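Local coordinates for Lin2960 protein (Listeria innocua, PDB 3OOP), which is of unknown function but belongs to the MarR family and probably binds DNA as a transcription regulator, at residues W40-G45 and N69-V74. Numbering follows the deposited sequence.
Sequences WSVLEG and NRIVDV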
loop_
_atom_site.group_PDB
_atom_site.type_symbol
_atom_site.label_atom_id
_atom_site.label_comp_id
_atom_site.label_asym_id
_atom_site.label_seq_id
_atom_site.Cartn_x
_atom_site.Cartn_y
_atom_site.Cartn_z
ATOM N N TRP A 40 14.073 5.967 19.286
ATOM C CA TRP A 40 13.015 5.147 19.862
ATOM C C TRP A 40 12.905 3.812 19.140
ATOM O O TRP A 40 12.785 2.774 19.784
ATOM C CB TRP A 40 11.687 5.892 19.840
ATOM C CG TRP A 40 10.481 5.055 20.173
ATOM C CD1 TRP A 40 9.400 4.847 19.375
ATOM C CD2 TRP A 40 10.230 4.333 21.387
ATOM N NE1 TRP A 40 8.479 4.052 20.013
ATOM C CE2 TRP A 40 8.967 3.709 21.245
ATOM C CE3 TRP A 40 10.951 4.140 22.572
ATOM C CZ2 TRP A 40 8.400 2.913 22.251
ATOM C CZ3 TRP A 40 10.385 3.340 23.575
ATOM C CH2 TRP A 40 9.121 2.738 23.401
ATOM N N SER A 41 12.977 3.835 17.813
ATOM C CA SER A 41 12.921 2.593 17.036
ATOM C C SER A 41 13.964 1.602 17.525
ATOM O O SER A 41 13.663 0.420 17.736
ATOM C CB SER A 41 13.130 2.859 15.546
ATOM O OG SER A 41 12.074 3.660 15.050
ATOM N N VAL A 42 15.186 2.088 17.708
ATOM C CA VAL A 42 16.283 1.233 18.141
ATOM C C VAL A 42 16.092 0.796 19.600
ATOM O O VAL A 42 16.215 -0.388 19.907
ATOM C CB VAL A 42 17.663 1.882 17.883
ATOM C CG1 VAL A 42 18.764 1.050 18.502
ATOM C CG2 VAL A 42 17.901 2.010 16.376
ATOM N N LEU A 43 15.770 1.743 20.480
ATOM C CA LEU A 43 15.515 1.439 21.897
ATOM C C LEU A 43 14.433 0.387 22.096
ATOM O O LEU A 43 14.627 -0.565 22.863
ATOM C CB LEU A 43 15.097 2.699 22.656
ATOM C CG LEU A 43 16.065 3.497 23.502
ATOM C CD1 LEU A 43 15.274 4.596 24.213
ATOM C CD2 LEU A 43 16.821 2.628 24.525
ATOM N N GLU A 44 13.293 0.588 21.427
ATOM C CA GLU A 44 12.161 -0.347 21.452
ATOM C C GLU A 44 12.597 -1.748 21.016
ATOM O O GLU A 44 12.205 -2.754 21.620
ATOM C CB GLU A 44 11.034 0.186 20.545
ATOM C CG GLU A 44 10.039 -0.856 20.032
ATOM C CD GLU A 44 9.380 -0.436 18.726
ATOM O OE1 GLU A 44 9.473 -1.195 17.737
ATOM O OE2 GLU A 44 8.779 0.654 18.674
ATOM N N GLY A 45 13.392 -1.805 19.945
ATOM C CA GLY A 45 13.903 -3.074 19.429
ATOM C C GLY A 45 14.814 -3.751 20.428
ATOM O O GLY A 45 14.753 -4.959 20.612
ATOM N N ASN A 69 24.720 1.803 13.822
ATOM C CA ASN A 69 25.950 2.134 14.533
ATOM C C ASN A 69 25.899 3.551 15.114
ATOM O O ASN A 69 26.263 3.769 16.268
ATOM C CB ASN A 69 27.170 1.951 13.621
ATOM C CG ASN A 69 27.351 0.508 13.160
ATOM O OD1 ASN A 69 26.684 -0.408 13.655
ATOM N ND2 ASN A 69 28.255 0.300 12.207
ATOM N N ARG A 70 25.418 4.500 14.311
ATOM C CA ARG A 70 25.295 5.904 14.729
ATOM C C ARG A 70 24.324 6.061 15.899
ATOM O O ARG A 70 24.639 6.731 16.889
ATOM C CB ARG A 70 24.832 6.775 13.556
ATOM C CG ARG A 70 24.457 8.215 13.939
ATOM C CD ARG A 70 24.139 9.093 12.718
ATOM N NE ARG A 70 22.981 8.638 11.940
ATOM C CZ ARG A 70 21.708 8.861 12.257
ATOM N NH1 ARG A 70 21.380 9.507 13.374
ATOM N NH2 ARG A 70 20.750 8.402 11.465
ATOM N N ILE A 71 23.142 5.466 15.767
ATOM C CA ILE A 71 22.098 5.583 16.797
ATOM C C ILE A 71 22.518 4.883 18.094
ATOM O O ILE A 71 22.332 5.432 19.183
ATOM C CB ILE A 71 20.714 5.071 16.311
ATOM C CG1 ILE A 71 20.204 5.925 15.137
ATOM C CG2 ILE A 71 19.699 5.104 17.451
ATOM C CD1 ILE A 71 19.066 5.298 14.334
ATOM N N VAL A 72 23.093 3.686 17.971
ATOM C CA VAL A 72 23.639 2.968 19.131
ATOM C C VAL A 72 24.664 3.831 19.877
ATOM O O VAL A 72 24.649 3.904 21.106
ATOM C CB VAL A 72 24.211 1.586 18.736
ATOM C CG1 VAL A 72 25.043 0.978 19.862
ATOM C CG2 VAL A 72 23.071 0.657 18.374
ATOM N N ASP A 73 25.540 4.504 19.136
ATOM C CA ASP A 73 26.475 5.426 19.780
ATOM C C ASP A 73 25.787 6.545 20.587
ATOM O O ASP A 73 26.213 6.845 21.699
ATOM C CB ASP A 73 27.503 5.961 18.777
ATOM C CG ASP A 73 28.476 4.877 18.308
ATOM O OD1 ASP A 73 28.644 3.859 19.026
ATOM O OD2 ASP A 73 29.076 5.033 17.214
ATOM N N VAL A 74 24.713 7.129 20.060
ATOM C CA VAL A 74 23.968 8.159 20.804
ATOM C C VAL A 74 23.330 7.561 22.062
ATOM O O VAL A 74 23.379 8.167 23.132
ATOM C CB VAL A 74 22.881 8.858 19.947
ATOM C CG1 VAL A 74 22.070 9.837 20.802
ATOM C CG2 VAL A 74 23.523 9.590 18.751
#
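V42 on helix 37-49 meets I71 and V72 on helix 65-77 through apolar branches, mostly methyl groups. V42 and I71 point their CB atoms at each other's helix, and their CA atoms, 7.4 Å apart, are the closest pair across the two segments. The two side chains lie obliquely to one another. The CG2 branch of V42 makes the main touch, with I71 CG2 at 3.7 Å. I71 CG2 also reaches back to V42 CB at 3.8 Å, so it packs against the fork of the valine. I71 CD1, at the end of the other arm, lies 4.0 Å from V42 CG2. That valine methyl therefore touches both branches of I71.

The second V42 methyl, CG1, is anti to the backbone N (chi1 173°). This carries V42 CG1 to the V72 side, still within about 4.3 Å of I71 CG2. V42 CG1 meets V72 CG2 more loosely, at 4.3 Å. One valine thus serves two consecutive residues of the partner helix. No hydrogen bond crosses the contact, and all three touching residues are buried.

Neighbouring parts of the fold close around this apolar patch. I71 also packs on K63 and on E38 and Q39 of helix 37-49, while V72 reaches I81 and R83 of strand 81-84. A salt bridge from R70 to E38 adds a polar tie between the same two helices. The arrangement is that of the winged helix-turn-helix domain of MarR proteins, in which helix 65-77 is placed as the probable DNA-recognition helix and packs here against helix 37-49.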